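Local coordinates for alpha-catenin-like protein hmp-1 (Caenorhabditis elegans, PDB 5XA5) that binds beta-catenin, cadherin and actin filaments at cell junctions and is required for cell migration and cell shape changes during embryonic body enclosure and elongation, at residues Q31-V36 with L130-A135; D87-A92 with L138-S143. One frame throughout, in Å; residues are numbered along the deposited sequence.

Contact 1. Residues Q31-V36 with L130-A135; sequences QLINEV and LLTAVA
Leu32 and Leu131 face each other across two nearly antiparallel helices; the axes of segments 31-36 and 130-135 approach to 9.1 Å at 167°. Their side chains meet at a slant, with the CD2 methyls of Leu32 and Leu131 4.1 Å apart. The other methyl of Leu131 reaches further over the partner helix: CD1 lies 3.8 Å from the Leu32 carbonyl O and equally close to Val36 CB. Both valine methyls are near it as well, so CD1 rests against the branched end of Val36. Leu32 divides its two methyls between different neighbours. While CD2 meets Leu131, Leu32 CD1 touches Val134 CG1 at 3.9 Å, the two side chains crossing at about a right angle; the CB of Ala135 is 4.2 Å from the same Leu32 CD1. With CG anti to its own carbonyl carbon (chi1 -67°), Leu32 carries this methyl to Val134 and Ala135. At the more open edge, Ile33 does not point its CB straight across, yet its CD1 bends back to 3.6 Å from Thr132 OG1. That hydroxyl is hydrogen-bonded to the carbonyl O of Arg128, one turn earlier, so a tethered oxygen meets the methyl. No hydrogen bond joins the two segments, and their union rests on buried aliphatic packing. The chain of another protein also packs on Leu32, Val36 and Val134. Aliphatic side chains packed between antiparallel helices are typical of the helical bundles of the vinculin/alpha-catenin family, here joining helix 23-36 to helix 117-165.

Contact 2. Residues D87-A92 with L138-S143; sequences DLLHEA and LILADS
Leu140 inserts its side chain against the backbone of Leu88 and the side chains of Leu88, Leu89 and Ala92, and apolar packing makes up most of the contact. Its CG lies anti to the backbone N (chi1 176°), which extends the branch across the gap between two antiparallel helices; the axes of segments 87-92 and 138-143 approach to 9.9 Å at 165°. The CD2 methyl does most of the touching: it is 3.7 Å from Leu88 CB and 3.8 Å from Ala92 CB, two side chains one turn apart on the partner helix. Leu89 approaches Leu140 at a slant, its CD2 4.1 Å from Leu140 CG. The same Leu89 methyl also reaches the backbone of Ala141, 4.1 Å from its CA, although the CB of Leu89 is not aimed directly at helix 117-165. Phe137 and Ile144 of that helix and Ile73 of helix 51-74 also pack on Leu89.

A second kind of meeting is methyl against peptide. Leu140 CD2 lies 3.3 Å from Leu88 O, a snug van der Waals approach to a carbonyl that already accepts the routine helical bond from Ala92 N.

No polar bond crosses between the two segments. Ser143 OG donates to Leu140 O over 2.6 Å, with a C=O...O angle of 127° and the donor tilted a little from the carbonyl plane. This turns the serine hydroxyl back onto the carbonyl of Leu140 itself. Asp142 reaches off helix 117-165 to a salt bridge with Arg193 of helix 169-196.

The chemistry thus implies an association held by dispersion and the hydrophobic effect, in which the fit of one leucine against a helix backbone probably helps to set how closely the two helices lie here.

Both contacts use helix 117-165, the longest helix of the chain, at successive levels: residues 130-135 pair with helix 23-36 in contact 1, and residues 138-143 pair with helix 83-112 in contact 2. Their centres are 16 Å apart, and they touch where Leu32 CD1 meets Leu138 CD1 at 4.3 Å. Along the chain the segments alternate, in the order 31-36, 87-92, 130-135, 138-143, so the two connections cross. Helix 117-165 thus lies between two antiparallel neighbours and ties them into the N-terminal, all-helical part of this vinculin-family protein. The chain of another protein packs beside both contacts, consistent with the beta-catenin binding of this protein.

Contact 1. Residues Q31-V36 with L130-A135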
ATOM      1  N   GLN A  31       3.019  12.715 -10.317  1.00 23.39           N
ATOM      2  CA  GLN A  31       3.229  14.117  -9.936  1.00 25.73           C
ATOM      3  C   GLN A  31       4.674  14.356  -9.546  1.00 29.99           C
ATOM      4  O   GLN A  31       5.307  15.306 -10.002  1.00 29.23           O
ATOM      5  CB  GLN A  31       2.335  14.513  -8.765  1.00 28.94           C
ATOM      6  CG  GLN A  31       0.856  14.599  -9.060  1.00 26.16           C
ATOM      7  CD  GLN A  31       0.036  14.696  -7.790  1.00 36.57           C
ATOM      8  OE1 GLN A  31       0.411  15.405  -6.854  1.00 41.63           O
ATOM      9  NE2 GLN A  31      -1.096  13.999  -7.753  1.00 30.93           N
ATOM     10  N   LEU A  32       5.181  13.490  -8.679  1.00 26.86           N
ATOM     11  CA  LEU A  32       6.541  13.650  -8.159  1.00 29.48           C
ATOM     12  C   LEU A  32       7.548  13.740  -9.301  1.00 27.80           C
ATOM     13  O   LEU A  32       8.309  14.711  -9.401  1.00 37.67           O
ATOM     14  CB  LEU A  32       6.890  12.497  -7.215  1.00 29.49           C
ATOM     15  CG  LEU A  32       6.079  12.487  -5.916  1.00 30.01           C
ATOM     16  CD1 LEU A  32       6.181  11.137  -5.199  1.00 31.85           C
ATOM     17  CD2 LEU A  32       6.526  13.650  -4.984  1.00 31.39           C
ATOM     18  N   ILE A  33       7.516  12.750 -10.184  1.00 29.44           N
ATOM     19  CA  ILE A  33       8.509  12.613 -11.240  1.00 31.22           C
ATOM     20  C   ILE A  33       8.344  13.650 -12.335  1.00 32.79           C
ATOM     21  O   ILE A  33       9.312  14.291 -12.745  1.00 34.89           O
ATOM     22  CB  ILE A  33       8.455  11.209 -11.855  1.00 31.41           C
ATOM     23  CG1 ILE A  33       8.827  10.162 -10.801  1.00 44.91           C
ATOM     24  CG2 ILE A  33       9.384  11.113 -13.060  1.00 34.19           C
ATOM     25  CD1 ILE A  33      10.024  10.543  -9.953  1.00 51.57           C
ATOM     26  N   ASN A  34       7.120  13.833 -12.817  1.00 26.92           N
ATOM     27  CA  ASN A  34       6.905  14.802 -13.887  1.00 26.32           C
ATOM     28  C   ASN A  34       7.241  16.233 -13.499  1.00 27.68           C
ATOM     29  O   ASN A  34       7.856  16.965 -14.281  1.00 31.40           O
ATOM     30  CB  ASN A  34       5.452  14.751 -14.358  1.00 26.25           C
ATOM     31  CG  ASN A  34       5.162  13.536 -15.205  1.00 32.85           C
ATOM     32  OD1 ASN A  34       6.054  12.734 -15.502  1.00 32.39           O
ATOM     33  ND2 ASN A  34       3.914  13.407 -15.628  1.00 29.84           N
ATOM     34  N   GLU A  35       6.836  16.651 -12.304  1.00 27.86           N
ATOM     35  CA  GLU A  35       7.013  18.058 -11.949  1.00 26.35           C
ATOM     36  C   GLU A  35       8.486  18.405 -11.828  1.00 32.57           C
ATOM     37  O   GLU A  35       8.913  19.438 -12.332  1.00 35.06           O
ATOM     38  CB  GLU A  35       6.291  18.404 -10.649  1.00 28.67           C
ATOM     39  CG  GLU A  35       4.775  18.492 -10.785  1.00 31.23           C
ATOM     40  CD  GLU A  35       4.091  18.777  -9.464  1.00 38.35           C
ATOM     41  OE1 GLU A  35       4.631  19.585  -8.689  1.00 43.50           O
ATOM     42  OE2 GLU A  35       3.013  18.197  -9.204  1.00 39.22           O
ATOM     43  N   VAL A  36       9.266  17.542 -11.188  1.00 29.59           N
ATOM     44  CA  VAL A  36      10.649  17.899 -10.874  1.00 35.25           C
ATOM     45  C   VAL A  36      11.562  17.747 -12.091  1.00 44.24           C
ATOM     46  O   VAL A  36      12.646  18.329 -12.139  1.00 38.44           O
ATOM     47  CB  VAL A  36      11.186  17.062  -9.691  1.00 32.73           C
ATOM     48  CG1 VAL A  36      11.471  15.629 -10.116  1.00 37.92           C
ATOM     49  CG2 VAL A  36      12.436  17.727  -9.081  1.00 39.54           C
ATOM     50  N   LEU A 130      15.679  12.894  -4.631  1.00 36.23           N
ATOM     51  CA  LEU A 130      14.869  12.871  -3.411  1.00 32.01           C
ATOM     52  C   LEU A 130      13.438  12.440  -3.696  1.00 34.65           C
ATOM     53  O   LEU A 130      12.893  11.589  -2.996  1.00 33.79           O
ATOM     54  CB  LEU A 130      14.854  14.241  -2.719  1.00 35.71           C
ATOM     55  CG  LEU A 130      13.825  14.435  -1.587  1.00 33.94           C
ATOM     56  CD1 LEU A 130      13.999  13.421  -0.450  1.00 36.16           C
ATOM     57  CD2 LEU A 130      13.871  15.863  -1.045  1.00 34.54           C
ATOM     58  N   LEU A 131      12.826  13.033  -4.712  1.00 33.00           N
ATOM     59  CA  LEU A 131      11.425  12.721  -4.999  1.00 34.04           C
ATOM     60  C   LEU A 131      11.287  11.316  -5.594  1.00 33.47           C
ATOM     61  O   LEU A 131      10.236  10.678  -5.472  1.00 31.38           O
ATOM     62  CB  LEU A 131      10.813  13.782  -5.932  1.00 32.71           C
ATOM     63  CG  LEU A 131      10.749  15.198  -5.332  1.00 31.08           C
ATOM     64  CD1 LEU A 131       9.959  16.126  -6.235  1.00 29.84           C
ATOM     65  CD2 LEU A 131      10.141  15.188  -3.930  1.00 31.39           C
ATOM     66  N   THR A 132      12.356  10.821  -6.210  1.00 32.93           N
ATOM     67  CA  THR A 132      12.386   9.439  -6.690  1.00 31.51           C
ATOM     68  C   THR A 132      12.444   8.473  -5.505  1.00 29.72           C
ATOM     69  O   THR A 132      11.835   7.389  -5.524  1.00 33.54           O
ATOM     70  CB  THR A 132      13.585   9.205  -7.621  1.00 35.91           C
ATOM     71  OG1 THR A 132      13.373   9.914  -8.847  1.00 38.71           O
ATOM     72  CG2 THR A 132      13.749   7.725  -7.929  1.00 43.46           C
ATOM     73  N   ALA A 133      13.190   8.856  -4.469  1.00 33.80           N
ATOM     74  CA  ALA A 133      13.276   8.036  -3.261  1.00 31.74           C
ATOM     75  C   ALA A 133      11.939   8.040  -2.525  1.00 34.27           C
ATOM     76  O   ALA A 133      11.545   7.038  -1.924  1.00 36.52           O
ATOM     77  CB  ALA A 133      14.392   8.525  -2.352  1.00 38.64           C
ATOM     78  N   VAL A 134      11.230   9.162  -2.586  1.00 33.12           N
ATOM     79  CA  VAL A 134       9.885   9.230  -2.023  1.00 28.40           C
ATOM     80  C   VAL A 134       8.959   8.298  -2.794  1.00 31.65           C
ATOM     81  O   VAL A 134       8.189   7.553  -2.195  1.00 32.10           O
ATOM     82  CB  VAL A 134       9.332  10.678  -2.044  1.00 30.78           C
ATOM     83  CG1 VAL A 134       7.862  10.694  -1.665  1.00 28.46           C
ATOM     84  CG2 VAL A 134      10.157  11.537  -1.103  1.00 29.86           C
ATOM     85  N   ALA A 135       9.070   8.319  -4.119  1.00 28.87           N
ATOM     86  CA  ALA A 135       8.237   7.461  -4.963  1.00 29.39           C
ATOM     87  C   ALA A 135       8.500   5.978  -4.692  1.00 30.64           C
ATOM     88  O   ALA A 135       7.556   5.185  -4.614  1.00 31.57           O
ATOM     89  CB  ALA A 135       8.469   7.782  -6.436  1.00 30.72           C
TER

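Contact 2. Residues D87-A92 with L138-S143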
ATOM      1  N   ASP A  87      11.801  -4.118   7.722  1.00 54.46           N
ATOM      2  CA  ASP A  87      13.189  -3.745   7.447  1.00 57.88           C
ATOM      3  C   ASP A  87      13.343  -3.017   6.113  1.00 53.09           C
ATOM      4  O   ASP A  87      14.102  -2.056   6.010  1.00 52.33           O
ATOM      5  CB  ASP A  87      14.093  -4.978   7.459  1.00 70.50           C
ATOM      6  CG  ASP A  87      14.224  -5.591   8.835  1.00 79.30           C
ATOM      7  OD1 ASP A  87      13.514  -5.140   9.758  1.00 83.71           O
ATOM      8  OD2 ASP A  87      15.036  -6.525   8.993  1.00 80.54           O
ATOM      9  N   LEU A  88      12.630  -3.479   5.093  1.00 53.82           N
ATOM     10  CA  LEU A  88      12.672  -2.818   3.795  1.00 53.07           C
ATOM     11  C   LEU A  88      12.106  -1.410   3.900  1.00 46.08           C
ATOM     12  O   LEU A  88      12.638  -0.472   3.305  1.00 44.90           O
ATOM     13  CB  LEU A  88      11.901  -3.621   2.748  1.00 61.97           C
ATOM     14  CG  LEU A  88      12.644  -4.820   2.161  1.00 63.86           C
ATOM     15  CD1 LEU A  88      11.665  -5.778   1.510  1.00 63.16           C
ATOM     16  CD2 LEU A  88      13.688  -4.355   1.162  1.00 66.33           C
ATOM     17  N   LEU A  89      11.026  -1.275   4.665  1.00 44.57           N
ATOM     18  CA  LEU A  89      10.361   0.013   4.847  1.00 40.69           C
ATOM     19  C   LEU A  89      11.284   1.010   5.517  1.00 44.83           C
ATOM     20  O   LEU A  89      11.349   2.166   5.114  1.00 43.72           O
ATOM     21  CB  LEU A  89       9.083  -0.143   5.672  1.00 37.87           C
ATOM     22  CG  LEU A  89       7.873  -0.657   4.895  1.00 47.00           C
ATOM     23  CD1 LEU A  89       6.792  -1.177   5.831  1.00 43.03           C
ATOM     24  CD2 LEU A  89       7.331   0.454   4.034  1.00 38.47           C
ATOM     25  N   HIS A  90      12.000   0.559   6.543  1.00 46.53           N
ATOM     26  CA  HIS A  90      12.927   1.435   7.234  1.00 42.70           C
ATOM     27  C   HIS A  90      14.085   1.820   6.314  1.00 42.75           C
ATOM     28  O   HIS A  90      14.525   2.969   6.306  1.00 44.46           O
ATOM     29  CB  HIS A  90      13.432   0.769   8.521  1.00 49.49           C
ATOM     30  CG  HIS A  90      12.483   0.904   9.671  1.00 56.80           C
ATOM     31  ND1 HIS A  90      12.244  -0.113  10.571  1.00 64.72           N
ATOM     32  CD2 HIS A  90      11.708   1.943  10.064  1.00 66.72           C
ATOM     33  CE1 HIS A  90      11.363   0.294  11.468  1.00 66.55           C
ATOM     34  NE2 HIS A  90      11.022   1.538  11.183  1.00 65.18           N
ATOM     35  N   GLU A  91      14.549   0.858   5.519  1.00 47.27           N
ATOM     36  CA  GLU A  91      15.605   1.100   4.540  1.00 42.39           C
ATOM     37  C   GLU A  91      15.180   2.145   3.510  1.00 41.89           C
ATOM     38  O   GLU A  91      15.940   3.049   3.168  1.00 47.69           O
ATOM     39  CB  GLU A  91      15.975  -0.199   3.829  1.00 58.97           C
ATOM     40  CG  GLU A  91      17.246  -0.127   3.002  1.00 72.11           C
ATOM     41  CD  GLU A  91      17.569  -1.442   2.317  1.00 87.11           C
ATOM     42  OE1 GLU A  91      16.697  -2.337   2.307  1.00 89.22           O
ATOM     43  OE2 GLU A  91      18.694  -1.582   1.791  1.00 94.71           O
ATOM     44  N   ALA A  92      13.960   2.006   3.009  1.00 43.47           N
ATOM     45  CA  ALA A  92      13.445   2.931   2.003  1.00 44.98           C
ATOM     46  C   ALA A  92      13.227   4.316   2.588  1.00 48.10           C
ATOM     47  O   ALA A  92      13.449   5.322   1.918  1.00 42.30           O
ATOM     48  CB  ALA A  92      12.149   2.405   1.407  1.00 40.36           C
ATOM     49  N   LEU A 138       6.796   4.923  -1.521  1.00 29.25           N
ATOM     50  CA  LEU A 138       5.362   4.734  -1.660  1.00 24.44           C
ATOM     51  C   LEU A 138       5.050   3.414  -2.341  1.00 28.65           C
ATOM     52  O   LEU A 138       4.052   2.782  -2.013  1.00 28.83           O
ATOM     53  CB  LEU A 138       4.721   5.882  -2.444  1.00 28.14           C
ATOM     54  CG  LEU A 138       4.831   7.258  -1.782  1.00 30.65           C
ATOM     55  CD1 LEU A 138       4.207   8.300  -2.672  1.00 29.65           C
ATOM     56  CD2 LEU A 138       4.137   7.233  -0.435  1.00 31.31           C
ATOM     57  N   ILE A 139       5.894   3.012  -3.293  1.00 29.21           N
ATOM     58  CA  ILE A 139       5.663   1.773  -4.039  1.00 27.06           C
ATOM     59  C   ILE A 139       5.844   0.587  -3.104  1.00 29.74           C
ATOM     60  O   ILE A 139       5.049  -0.362  -3.104  1.00 29.92           O
ATOM     61  CB  ILE A 139       6.615   1.644  -5.241  1.00 29.74           C
ATOM     62  CG1 ILE A 139       6.156   2.561  -6.376  1.00 33.94           C
ATOM     63  CG2 ILE A 139       6.647   0.218  -5.761  1.00 40.14           C
ATOM     64  CD1 ILE A 139       7.173   2.703  -7.490  1.00 32.69           C
ATOM     65  N   LEU A 140       6.893   0.659  -2.298  1.00 30.43           N
ATOM     66  CA  LEU A 140       7.129  -0.366  -1.293  1.00 31.24           C
ATOM     67  C   LEU A 140       6.002  -0.369  -0.258  1.00 32.58           C
ATOM     68  O   LEU A 140       5.535  -1.433   0.167  1.00 33.41           O
ATOM     69  CB  LEU A 140       8.487  -0.140  -0.619  1.00 30.88           C
ATOM     70  CG  LEU A 140       8.780  -1.101   0.521  1.00 38.01           C
ATOM     71  CD1 LEU A 140       8.798  -2.528  -0.013  1.00 41.39           C
ATOM     72  CD2 LEU A 140      10.107  -0.737   1.170  1.00 44.17           C
ATOM     73  N   ALA A 141       5.543   0.818   0.136  1.00 29.91           N
ATOM     74  CA  ALA A 141       4.452   0.926   1.102  1.00 28.81           C
ATOM     75  C   ALA A 141       3.193   0.228   0.607  1.00 29.16           C
ATOM     76  O   ALA A 141       2.499  -0.425   1.384  1.00 30.07           O
ATOM     77  CB  ALA A 141       4.145   2.389   1.419  1.00 30.14           C
ATOM     78  N   ASP A 142       2.898   0.372  -0.680  1.00 25.56           N
ATOM     79  CA  ASP A 142       1.718  -0.283  -1.239  1.00 23.86           C
ATOM     80  C   ASP A 142       1.899  -1.798  -1.174  1.00 26.44           C
ATOM     81  O   ASP A 142       0.944  -2.526  -0.889  1.00 27.98           O
ATOM     82  CB  ASP A 142       1.460   0.174  -2.672  1.00 24.44           C
ATOM     83  CG  ASP A 142       0.154  -0.373  -3.223  1.00 28.95           C
ATOM     84  OD1 ASP A 142      -0.898   0.027  -2.688  1.00 28.15           O
ATOM     85  OD2 ASP A 142       0.186  -1.166  -4.195  1.00 28.87           O
ATOM     86  N   SER A 143       3.116  -2.282  -1.410  1.00 28.88           N
ATOM     87  CA  SER A 143       3.317  -3.731  -1.428  1.00 31.25           C
ATOM     88  C   SER A 143       3.097  -4.309  -0.035  1.00 34.03           C
ATOM     89  O   SER A 143       2.643  -5.457   0.112  1.00 33.03           O
ATOM     90  CB  SER A 143       4.709  -4.083  -1.941  1.00 39.67           C
ATOM     91  OG  SER A 143       5.689  -3.795  -0.971  1.00 43.25           O
TER